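Local coordinates for beta-mannosidase (PDB 4CVU), which probably hydrolyses terminal non-reducing beta-D-mannose residues of beta-mannosides, as a fungal member of glycoside hydrolase family 2, at residues N242-D247 / L544-D549; T520-L525 / V552-R557. All coordinates share one frame; numbering follows the deposited sequence.

Both contacts use the hairpin of strands 545-546 and 554-556, one strand each, and their centres lie about 11 Å apart. Interaction 2 is fully buried: the second hairpin strand and the residues before it press on helix 506-528 through a phenylalanine face, a proline and an isoleucine. Interaction 1 sits nearer the surface and is smaller; a loop between strands 227-237 and 252-261 of the seven-stranded antiparallel sheet meets the first hairpin strand through a single isoleucine. Apolar packing carries both. Polar chemistry gathers round the edges, with cadmium beside interaction 1, glycan hydrogen bonds in both, and one N-acetylglucosamine and one mannose touching residues of each.

Interaction 1. Residues N242-D247 / L544-D549. With CD (cadmium ion), chain P; NAG (2-acetamido-2-deoxy-beta-D-glucopyranose), chain F; MAN (alpha-D-mannopyranose), chain E.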
ATOM      1  N   ASN A 242      25.178 -40.769  23.728  1.00 44.41           N
ATOM      2  CA  ASN A 242      24.015 -39.915  23.626  1.00 43.12           C
ATOM      3  C   ASN A 242      23.035 -40.118  24.768  1.00 42.47           C
ATOM      4  O   ASN A 242      22.735 -41.230  25.132  1.00 41.80           O
ATOM      5  CB  ASN A 242      23.321 -40.173  22.294  1.00 42.92           C
ATOM      6  CG  ASN A 242      24.297 -40.256  21.136  1.00 44.28           C
ATOM      7  OD1 ASN A 242      25.051 -41.206  21.005  1.00 44.20           O
ATOM      8  ND2 ASN A 242      24.272 -39.275  20.299  1.00 42.34           N
ATOM      9  N   ASN A 243      22.538 -39.020  25.317  1.00 42.37           N
ATOM     10  CA  ASN A 243      21.473 -39.052  26.311  1.00 40.87           C
ATOM     11  C   ASN A 243      21.907 -39.443  27.738  1.00 40.49           C
ATOM     12  O   ASN A 243      21.099 -39.560  28.621  1.00 41.28           O
ATOM     13  CB  ASN A 243      20.311 -39.930  25.822  1.00 40.59           C
ATOM     14  CG  ASN A 243      19.523 -39.289  24.686  1.00 43.17           C
ATOM     15  OD1 ASN A 243      18.501 -38.694  24.935  1.00 46.28           O
ATOM     16  ND2 ASN A 243      20.004 -39.368  23.481  1.00 39.43           N
ATOM     17  N   PHE A 244      23.205 -39.617  27.961  1.00 42.36           N
ATOM     18  CA  PHE A 244      23.746 -39.957  29.282  1.00 41.97           C
ATOM     19  C   PHE A 244      24.807 -38.919  29.694  1.00 43.17           C
ATOM     20  O   PHE A 244      25.590 -38.431  28.850  1.00 41.35           O
ATOM     21  CB  PHE A 244      24.355 -41.370  29.274  1.00 42.57           C
ATOM     22  CG  PHE A 244      23.338 -42.465  29.136  1.00 41.38           C
ATOM     23  CD1 PHE A 244      22.940 -42.892  27.901  1.00 42.53           C
ATOM     24  CD2 PHE A 244      22.771 -43.055  30.250  1.00 42.81           C
ATOM     25  CE1 PHE A 244      21.995 -43.896  27.748  1.00 43.81           C
ATOM     26  CE2 PHE A 244      21.818 -44.051  30.117  1.00 43.48           C
ATOM     27  CZ  PHE A 244      21.417 -44.468  28.868  1.00 43.09           C
ATOM     28  N   ALA A 245      24.787 -38.543  30.969  1.00 42.76           N
ATOM     29  CA  ALA A 245      25.693 -37.522  31.482  1.00 43.62           C
ATOM     30  C   ALA A 245      27.141 -38.006  31.350  1.00 45.01           C
ATOM     31  O   ALA A 245      27.455 -39.068  31.847  1.00 45.19           O
ATOM     32  CB  ALA A 245      25.384 -37.251  32.933  1.00 44.62           C
ATOM     33  N   PRO A 246      28.000 -37.257  30.631  1.00 45.12           N
ATOM     34  CA  PRO A 246      29.378 -37.704  30.484  1.00 47.23           C
ATOM     35  C   PRO A 246      30.240 -37.455  31.734  1.00 46.70           C
ATOM     36  O   PRO A 246      29.820 -36.779  32.682  1.00 46.38           O
ATOM     37  CB  PRO A 246      29.887 -36.888  29.291  1.00 47.67           C
ATOM     38  CG  PRO A 246      29.034 -35.675  29.240  1.00 46.97           C
ATOM     39  CD  PRO A 246      27.693 -36.116  29.744  1.00 46.74           C
ATOM     40  N   ASP A 247      31.434 -38.032  31.718  1.00 49.66           N
ATOM     41  CA  ASP A 247      32.438 -37.828  32.784  1.00 49.53           C
ATOM     42  C   ASP A 247      33.205 -36.539  32.508  1.00 46.70           C
ATOM     43  O   ASP A 247      33.936 -36.453  31.504  1.00 46.08           O
ATOM     44  CB  ASP A 247      33.388 -39.031  32.804  1.00 51.11           C
ATOM     45  CG  ASP A 247      34.573 -38.848  33.743  1.00 51.26           C
ATOM     46  OD1 ASP A 247      34.604 -37.929  34.574  1.00 50.28           O
ATOM     47  OD2 ASP A 247      35.476 -39.679  33.638  1.00 55.99           O
ATOM     48  N   LEU A 544      12.018 -45.151  28.909  1.00 48.27           N
ATOM     49  CA  LEU A 544      12.260 -46.200  29.907  1.00 48.16           C
ATOM     50  C   LEU A 544      13.661 -46.835  29.767  1.00 48.67           C
ATOM     51  O   LEU A 544      14.276 -47.191  30.768  1.00 48.51           O
ATOM     52  CB  LEU A 544      11.200 -47.292  29.769  1.00 48.86           C
ATOM     53  CG  LEU A 544       9.735 -46.821  29.772  1.00 49.58           C
ATOM     54  CD1 LEU A 544       8.811 -47.928  29.305  1.00 48.73           C
ATOM     55  CD2 LEU A 544       9.326 -46.367  31.164  1.00 48.87           C
ATOM     56  N   GLU A 545      14.133 -47.024  28.530  1.00 49.61           N
ATOM     57  CA  GLU A 545      15.474 -47.584  28.248  1.00 51.24           C
ATOM     58  C   GLU A 545      16.039 -46.958  26.976  1.00 49.02           C
ATOM     59  O   GLU A 545      15.276 -46.592  26.073  1.00 45.81           O
ATOM     60  CB  GLU A 545      15.427 -49.093  27.964  1.00 53.96           C
ATOM     61  CG  GLU A 545      14.506 -49.927  28.839  1.00 59.95           C
ATOM     62  CD  GLU A 545      15.127 -50.298  30.175  1.00 67.07           C
ATOM     63  OE1 GLU A 545      16.341 -50.052  30.372  1.00 67.94           O
ATOM     64  OE2 GLU A 545      14.393 -50.849  31.035  1.00 75.36           O
ATOM     65  N   ILE A 546      17.362 -46.856  26.918  1.00 45.04           N
ATOM     66  CA  ILE A 546      18.074 -46.579  25.686  1.00 45.37           C
ATOM     67  C   ILE A 546      19.175 -47.626  25.544  1.00 47.60           C
ATOM     68  O   ILE A 546      20.066 -47.704  26.375  1.00 47.74           O
ATOM     69  CB  ILE A 546      18.704 -45.196  25.646  1.00 44.79           C
ATOM     70  CG1 ILE A 546      17.589 -44.145  25.759  1.00 46.91           C
ATOM     71  CG2 ILE A 546      19.463 -45.007  24.347  1.00 43.50           C
ATOM     72  CD1 ILE A 546      18.077 -42.718  25.761  1.00 47.41           C
ATOM     73  N   ASP A 547      19.087 -48.427  24.487  1.00 49.60           N
ATOM     74  CA  ASP A 547      20.079 -49.488  24.267  1.00 48.30           C
ATOM     75  C   ASP A 547      20.089 -49.901  22.813  1.00 46.76           C
ATOM     76  O   ASP A 547      19.090 -50.432  22.300  1.00 48.88           O
ATOM     77  CB  ASP A 547      19.767 -50.666  25.162  1.00 49.73           C
ATOM     78  CG  ASP A 547      20.802 -51.775  25.044  1.00 49.26           C
ATOM     79  OD1 ASP A 547      21.703 -51.716  24.169  1.00 47.39           O
ATOM     80  OD2 ASP A 547      20.667 -52.683  25.850  1.00 54.98           O
ATOM     81  N   LEU A 548      21.216 -49.665  22.147  1.00 46.06           N
ATOM     82  CA  LEU A 548      21.341 -49.963  20.719  1.00 46.27           C
ATOM     83  C   LEU A 548      21.226 -51.462  20.382  1.00 46.77           C
ATOM     84  O   LEU A 548      21.026 -51.804  19.216  1.00 46.55           O
ATOM     85  CB  LEU A 548      22.628 -49.365  20.132  1.00 46.80           C
ATOM     86  CG  LEU A 548      22.644 -47.833  19.943  1.00 45.67           C
ATOM     87  CD1 LEU A 548      24.005 -47.332  19.466  1.00 46.09           C
ATOM     88  CD2 LEU A 548      21.583 -47.371  18.960  1.00 46.41           C
ATOM     89  N   ASP A 549      21.324 -52.334  21.393  1.00 47.73           N
ATOM     90  CA  ASP A 549      21.080 -53.777  21.201  1.00 50.80           C
ATOM     91  C   ASP A 549      19.594 -54.121  21.008  1.00 52.42           C
ATOM     92  O   ASP A 549      19.272 -55.227  20.601  1.00 52.72           O
ATOM     93  CB  ASP A 549      21.673 -54.596  22.367  1.00 51.47           C
ATOM     94  CG  ASP A 549      23.220 -54.531  22.409  1.00 49.40           C
ATOM     95  OD1 ASP A 549      23.861 -54.855  21.399  1.00 51.69           O
ATOM     96  OD2 ASP A 549      23.785 -54.111  23.431  1.00 52.61           O
TER
HETATM   97 CD    CD P1011      22.714 -53.836  25.568  1.00 50.45          CD
HETATM   98  C1  NAG F1001      12.498 -46.314  34.639  1.00 46.55           C
HETATM   99  C2  NAG F1001      13.294 -47.625  34.485  1.00 51.54           C
HETATM  100  C3  NAG F1001      12.417 -48.766  34.017  1.00 51.50           C
HETATM  101  C4  NAG F1001      11.202 -48.874  34.899  1.00 52.17           C
HETATM  102  C5  NAG F1001      10.475 -47.527  34.925  1.00 50.61           C
HETATM  103  C6  NAG F1001       9.275 -47.542  35.870  1.00 48.92           C
HETATM  104  C7  NAG F1001      15.653 -47.148  34.002  1.00 53.31           C
HETATM  105  C8  NAG F1001      16.755 -46.976  32.980  1.00 51.53           C
HETATM  106  N2  NAG F1001      14.422 -47.459  33.577  1.00 51.71           N
HETATM  107  O3  NAG F1001      13.190 -49.931  34.138  1.00 55.84           O
HETATM  108  O4  NAG F1001      10.359 -49.880  34.404  1.00 57.46           O
HETATM  109  O5  NAG F1001      11.368 -46.576  35.419  1.00 47.48           O
HETATM  110  O6  NAG F1001       8.535 -46.362  35.658  1.00 48.01           O
HETATM  111  O7  NAG F1001      15.903 -46.996  35.190  1.00 55.86           O
HETATM  112  C1  MAN E   4      24.063 -51.429  12.854  1.00 45.57           C
HETATM  113  C2  MAN E   4      22.721 -52.010  13.269  1.00 47.05           C
HETATM  114  C3  MAN E   4      22.057 -51.147  14.360  1.00 45.25           C
HETATM  115  C4  MAN E   4      23.029 -51.065  15.541  1.00 45.02           C
HETATM  116  C5  MAN E   4      24.337 -50.450  15.032  1.00 43.86           C
HETATM  117  C6  MAN E   4      25.400 -50.316  16.105  1.00 44.55           C
HETATM  118  O2  MAN E   4      23.026 -53.321  13.794  1.00 44.83           O
HETATM  119  O3  MAN E   4      20.832 -51.740  14.804  1.00 44.04           O
HETATM  120  O4  MAN E   4      22.421 -50.362  16.644  1.00 48.14           O
HETATM  121  O5  MAN E   4      24.907 -51.261  13.998  1.00 44.75           O
HETATM  122  O6  MAN E   4      26.597 -49.776  15.522  1.00 46.40           O
HETATM  123  O   HOH W   1      24.148 -52.930  26.260  1.00 29.24           O
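Ile546 meets Asn243 and Phe244 from the first strand of a beta hairpin, just past a classic beta bulge in which Leu544 and Glu545 both face Val555. From CB to its tip, the Ile546 side chain meets a different partner at each branch. CB lies 4.1 Å from Phe244 CE1, an oblique approach to the ring, the two side chains sliding past each other in opposite directions. The CG2 branch turns toward Phe522 of helix 506-528. CG1 stands anti to the carbonyl carbon (chi1 -61°) and carries CD1 out to the loop, where CD1 packs 3.6 Å from Asn243 CB, the two side chains crossing at about a right angle. Thus one isoleucine joins the loop after strand 227-237 both to the hairpin and to the helix behind it.

At the bulge, N2 of an N-acetylglucosamine donates to Leu544 O at 2.8 Å. Asp547 and Asp549, beyond the strand, hold a cadmium ion. Asp547 chelates it with both oxygens, unequally: OD2 of Asp547 is 2.4 Å from the metal and OD1 2.7 Å. Asp549 binds through one oxygen, OD2, at 2.4 Å from the cadmium. An Asx turn ties the two ligands together: Asp549 N donates to Asp547 OD1 at 2.9 Å, nearly straight at 165°, reaching that metal-bound oxygen from 54° out of the carboxylate plane.

Interaction 2. Residues T520-L525 / V552-R557; sequences TLFNVL and VPIVER. With MAN (alpha-D-mannopyranose), chain E; NAG (2-acetamido-2-deoxy-beta-D-glucopyranose), chain D; NAG (2-acetamido-2-deoxy-beta-D-glucopyranose), chain F.
The Phe522 ring has Ile554 over one face and Pro553 at its edge. Ile554 CD1 makes a CH-pi contact 3.8 Å from the centroid of the Phe522 ring, only 15° off the ring normal, and the isoleucine crosses the phenylalanine at about a right angle. Pro553 CB comes in near the ring plane, 3.9 Å from Phe522 CD2. With CG anti to the backbone N (chi1 -177°), the phenyl group leaves the helix toward the hairpin and fits into the corner these two residues make. An alanine at Phe522 is likely to leave Ile554 CD1 without the face it rests on and to open a gap between helix and strand.

One residue on, the Asn523 amide is shared between the protein and its glycan. Its ND2 lies 4.0 Å from Pro553 CG and donates to Thr519 O in the preceding turn, while OD1 of Asn523 accepts from O4 of a mannose at 2.8 Å. The third flat group, the Arg557 guanidinium, grips a sugar hydroxyl by its edge: NH1 of Arg557 lies 2.9 Å from O6 of the protein-linked N-acetylglucosamine that also bonds Leu544 O, and Arg557 NH2 reaches the same O6 at 2.8 Å. Asn371, bonded to NE, and Asn357, bonded to NH2, help fix the guanidinium's rotation.

Helix 506-528 lies in the connection, with helix 490-501 before it, between parallel strands 481-485 and 534-535, a crossover of the kind that builds the (beta/alpha)8 catalytic barrel of glycoside hydrolase family 2; the hairpin, from the chain after strand 534-535, packs back on that helix.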
ATOM      1  N   THR A 520      15.425 -46.087  12.802  1.00 45.74           N
ATOM      2  CA  THR A 520      16.254 -45.541  11.709  1.00 46.19           C
ATOM      3  C   THR A 520      16.996 -44.290  12.173  1.00 45.58           C
ATOM      4  O   THR A 520      18.228 -44.250  12.177  1.00 44.68           O
ATOM      5  CB  THR A 520      15.428 -45.185  10.469  1.00 45.99           C
ATOM      6  OG1 THR A 520      14.648 -46.309  10.078  1.00 44.73           O
ATOM      7  CG2 THR A 520      16.328 -44.777   9.302  1.00 47.01           C
ATOM      8  N   LEU A 521      16.231 -43.288  12.595  1.00 43.42           N
ATOM      9  CA  LEU A 521      16.803 -41.981  12.928  1.00 43.57           C
ATOM     10  C   LEU A 521      17.760 -41.976  14.138  1.00 40.04           C
ATOM     11  O   LEU A 521      18.816 -41.364  14.066  1.00 39.32           O
ATOM     12  CB  LEU A 521      15.692 -40.934  13.088  1.00 43.66           C
ATOM     13  CG  LEU A 521      15.279 -40.135  11.832  1.00 46.11           C
ATOM     14  CD1 LEU A 521      15.203 -40.935  10.554  1.00 48.47           C
ATOM     15  CD2 LEU A 521      13.965 -39.426  12.057  1.00 46.05           C
ATOM     16  N   PHE A 522      17.410 -42.618  15.244  1.00 39.46           N
ATOM     17  CA  PHE A 522      18.354 -42.620  16.385  1.00 40.53           C
ATOM     18  C   PHE A 522      19.652 -43.340  16.032  1.00 40.60           C
ATOM     19  O   PHE A 522      20.727 -42.927  16.453  1.00 39.86           O
ATOM     20  CB  PHE A 522      17.766 -43.251  17.656  1.00 40.73           C
ATOM     21  CG  PHE A 522      18.698 -43.201  18.853  1.00 41.10           C
ATOM     22  CD1 PHE A 522      19.225 -41.992  19.281  1.00 42.31           C
ATOM     23  CD2 PHE A 522      19.031 -44.358  19.558  1.00 42.06           C
ATOM     24  CE1 PHE A 522      20.063 -41.909  20.388  1.00 42.13           C
ATOM     25  CE2 PHE A 522      19.873 -44.295  20.664  1.00 42.60           C
ATOM     26  CZ  PHE A 522      20.399 -43.069  21.077  1.00 42.97           C
ATOM     27  N   ASN A 523      19.547 -44.451  15.291  1.00 41.88           N
ATOM     28  CA  ASN A 523      20.759 -45.137  14.808  1.00 42.73           C
ATOM     29  C   ASN A 523      21.598 -44.262  13.917  1.00 41.04           C
ATOM     30  O   ASN A 523      22.782 -44.206  14.087  1.00 40.47           O
ATOM     31  CB  ASN A 523      20.448 -46.464  14.110  1.00 42.93           C
ATOM     32  CG  ASN A 523      20.510 -47.608  15.073  1.00 44.58           C
ATOM     33  OD1 ASN A 523      21.599 -47.929  15.552  1.00 46.51           O
ATOM     34  ND2 ASN A 523      19.363 -48.205  15.406  1.00 45.07           N
ATOM     35  N   VAL A 524      20.964 -43.531  13.004  1.00 42.28           N
ATOM     36  CA  VAL A 524      21.710 -42.602  12.125  1.00 41.50           C
ATOM     37  C   VAL A 524      22.427 -41.502  12.919  1.00 43.03           C
ATOM     38  O   VAL A 524      23.607 -41.212  12.673  1.00 46.87           O
ATOM     39  CB  VAL A 524      20.817 -41.953  11.062  1.00 41.52           C
ATOM     40  CG1 VAL A 524      21.561 -40.846  10.321  1.00 40.80           C
ATOM     41  CG2 VAL A 524      20.333 -42.978  10.057  1.00 42.40           C
ATOM     42  N   LEU A 525      21.755 -40.893  13.885  1.00 43.57           N
ATOM     43  CA  LEU A 525      22.407 -39.869  14.724  1.00 42.89           C
ATOM     44  C   LEU A 525      23.573 -40.451  15.547  1.00 42.47           C
ATOM     45  O   LEU A 525      24.661 -39.848  15.625  1.00 41.06           O
ATOM     46  CB  LEU A 525      21.420 -39.244  15.697  1.00 42.63           C
ATOM     47  CG  LEU A 525      22.023 -38.297  16.742  1.00 42.55           C
ATOM     48  CD1 LEU A 525      22.801 -37.165  16.087  1.00 43.35           C
ATOM     49  CD2 LEU A 525      20.913 -37.721  17.602  1.00 46.24           C
ATOM     50  N   VAL A 552      13.960 -51.731  18.905  1.00 49.17           N
ATOM     51  CA  VAL A 552      13.649 -50.287  19.036  1.00 48.46           C
ATOM     52  C   VAL A 552      14.519 -49.705  20.166  1.00 46.80           C
ATOM     53  O   VAL A 552      14.199 -49.894  21.348  1.00 49.46           O
ATOM     54  CB  VAL A 552      12.169 -50.027  19.349  1.00 49.12           C
ATOM     55  CG1 VAL A 552      11.858 -48.548  19.146  1.00 48.53           C
ATOM     56  CG2 VAL A 552      11.257 -50.914  18.502  1.00 48.76           C
ATOM     57  N   PRO A 553      15.632 -49.031  19.809  1.00 44.43           N
ATOM     58  CA  PRO A 553      16.713 -48.682  20.763  1.00 43.15           C
ATOM     59  C   PRO A 553      16.335 -47.690  21.867  1.00 44.75           C
ATOM     60  O   PRO A 553      17.049 -47.597  22.867  1.00 45.32           O
ATOM     61  CB  PRO A 553      17.798 -48.068  19.858  1.00 43.13           C
ATOM     62  CG  PRO A 553      17.081 -47.631  18.619  1.00 43.08           C
ATOM     63  CD  PRO A 553      15.955 -48.599  18.432  1.00 43.66           C
ATOM     64  N   ILE A 554      15.262 -46.914  21.659  1.00 42.01           N
ATOM     65  CA  ILE A 554      14.710 -46.042  22.690  1.00 42.27           C
ATOM     66  C   ILE A 554      13.322 -46.564  23.025  1.00 40.30           C
ATOM     67  O   ILE A 554      12.438 -46.544  22.198  1.00 40.94           O
ATOM     68  CB  ILE A 554      14.623 -44.562  22.231  1.00 41.84           C
ATOM     69  CG1 ILE A 554      16.002 -44.065  21.769  1.00 40.77           C
ATOM     70  CG2 ILE A 554      14.086 -43.690  23.377  1.00 42.63           C
ATOM     71  CD1 ILE A 554      16.085 -42.609  21.374  1.00 40.07           C
ATOM     72  N   VAL A 555      13.152 -47.079  24.228  1.00 41.20           N
ATOM     73  CA  VAL A 555      11.866 -47.630  24.646  1.00 41.13           C
ATOM     74  C   VAL A 555      11.133 -46.473  25.337  1.00 40.13           C
ATOM     75  O   VAL A 555      11.424 -46.138  26.491  1.00 40.41           O
ATOM     76  CB  VAL A 555      12.037 -48.848  25.584  1.00 42.96           C
ATOM     77  CG1 VAL A 555      10.701 -49.356  26.094  1.00 42.33           C
ATOM     78  CG2 VAL A 555      12.794 -49.975  24.880  1.00 43.79           C
ATOM     79  N   GLU A 556      10.235 -45.835  24.588  1.00 41.26           N
ATOM     80  CA  GLU A 556       9.409 -44.701  25.115  1.00 40.24           C
ATOM     81  C   GLU A 556       8.457 -45.119  26.216  1.00 41.19           C
ATOM     82  O   GLU A 556       7.908 -46.198  26.188  1.00 42.44           O
ATOM     83  CB  GLU A 556       8.628 -44.063  23.992  1.00 39.83           C
ATOM     84  CG  GLU A 556       9.486 -43.281  23.000  1.00 39.10           C
ATOM     85  CD  GLU A 556      10.013 -42.016  23.641  1.00 40.76           C
ATOM     86  OE1 GLU A 556       9.273 -40.989  23.623  1.00 39.92           O
ATOM     87  OE2 GLU A 556      11.122 -42.060  24.209  1.00 41.35           O
ATOM     88  N   ARG A 557       8.296 -44.250  27.207  1.00 43.76           N
ATOM     89  CA  ARG A 557       7.289 -44.438  28.249  1.00 43.61           C
ATOM     90  C   ARG A 557       5.880 -44.409  27.715  1.00 43.47           C
ATOM     91  O   ARG A 557       5.031 -45.163  28.137  1.00 44.33           O
ATOM     92  CB  ARG A 557       7.397 -43.362  29.341  1.00 43.90           C
ATOM     93  CG  ARG A 557       6.610 -43.730  30.582  1.00 43.59           C
ATOM     94  CD  ARG A 557       6.878 -42.794  31.719  1.00 44.40           C
ATOM     95  NE  ARG A 557       8.105 -43.115  32.387  1.00 44.69           N
ATOM     96  CZ  ARG A 557       8.219 -44.061  33.305  1.00 44.22           C
ATOM     97  NH1 ARG A 557       7.182 -44.784  33.612  1.00 44.66           N
ATOM     98  NH2 ARG A 557       9.367 -44.301  33.892  1.00 44.98           N
TER
HETATM   99  C1  MAN E   4      24.063 -51.429  12.854  1.00 45.57           C
HETATM  100  C2  MAN E   4      22.721 -52.010  13.269  1.00 47.05           C
HETATM  101  C3  MAN E   4      22.057 -51.147  14.360  1.00 45.25           C
HETATM  102  C4  MAN E   4      23.029 -51.065  15.541  1.00 45.02           C
HETATM  103  C5  MAN E   4      24.337 -50.450  15.032  1.00 43.86           C
HETATM  104  C6  MAN E   4      25.400 -50.316  16.105  1.00 44.55           C
HETATM  105  O2  MAN E   4      23.026 -53.321  13.794  1.00 44.83           O
HETATM  106  O3  MAN E   4      20.832 -51.740  14.804  1.00 44.04           O
HETATM  107  O4  MAN E   4      22.421 -50.362  16.644  1.00 48.14           O
HETATM  108  O5  MAN E   4      24.907 -51.261  13.998  1.00 44.75           O
HETATM  109  O6  MAN E   4      26.597 -49.776  15.522  1.00 46.40           O
HETATM  110  C1  NAG D   1       4.197 -48.734  27.363  1.00 44.25           C
HETATM  111  C2  NAG D   1       3.147 -48.661  26.257  1.00 45.46           C
HETATM  112  C3  NAG D   1       3.328 -49.741  25.193  1.00 46.43           C
HETATM  113  C4  NAG D   1       4.772 -49.755  24.708  1.00 46.52           C
HETATM  114  C5  NAG D   1       5.722 -49.846  25.897  1.00 47.50           C
HETATM  115  C6  NAG D   1       7.180 -49.733  25.481  1.00 44.38           C
HETATM  116  C7  NAG D   1       1.081 -47.647  27.085  1.00 46.48           C
HETATM  117  C8  NAG D   1      -0.238 -47.893  27.764  1.00 45.96           C
HETATM  118  N2  NAG D   1       1.839 -48.731  26.875  1.00 46.12           N
HETATM  119  O3  NAG D   1       2.417 -49.460  24.142  1.00 44.23           O
HETATM  120  O4  NAG D   1       5.037 -50.848  23.856  1.00 46.84           O
HETATM  121  O5  NAG D   1       5.486 -48.762  26.760  1.00 47.20           O
HETATM  122  O6  NAG D   1       7.378 -48.585  24.708  1.00 45.86           O
HETATM  123  O7  NAG D   1       1.407 -46.496  26.741  1.00 47.17           O
HETATM  124  C1  NAG F1001      12.498 -46.314  34.639  1.00 46.55           C
HETATM  125  C2  NAG F1001      13.294 -47.625  34.485  1.00 51.54           C
HETATM  126  C3  NAG F1001      12.417 -48.766  34.017  1.00 51.50           C
HETATM  127  C4  NAG F1001      11.202 -48.874  34.899  1.00 52.17           C
HETATM  128  C5  NAG F1001      10.475 -47.527  34.925  1.00 50.61           C
HETATM  129  C6  NAG F1001       9.275 -47.542  35.870  1.00 48.92           C
HETATM  130  C7  NAG F1001      15.653 -47.148  34.002  1.00 53.31           C
HETATM  131  C8  NAG F1001      16.755 -46.976  32.980  1.00 51.53           C
HETATM  132  N2  NAG F1001      14.422 -47.459  33.577  1.00 51.71           N
HETATM  133  O3  NAG F1001      13.190 -49.931  34.138  1.00 55.84           O
HETATM  134  O4  NAG F1001      10.359 -49.880  34.404  1.00 57.46           O
HETATM  135  O5  NAG F1001      11.368 -46.576  35.419  1.00 47.48           O
HETATM  136  O6  NAG F1001       8.535 -46.362  35.658  1.00 48.01           O
HETATM  137  O7  NAG F1001      15.903 -46.996  35.190  1.00 55.86           O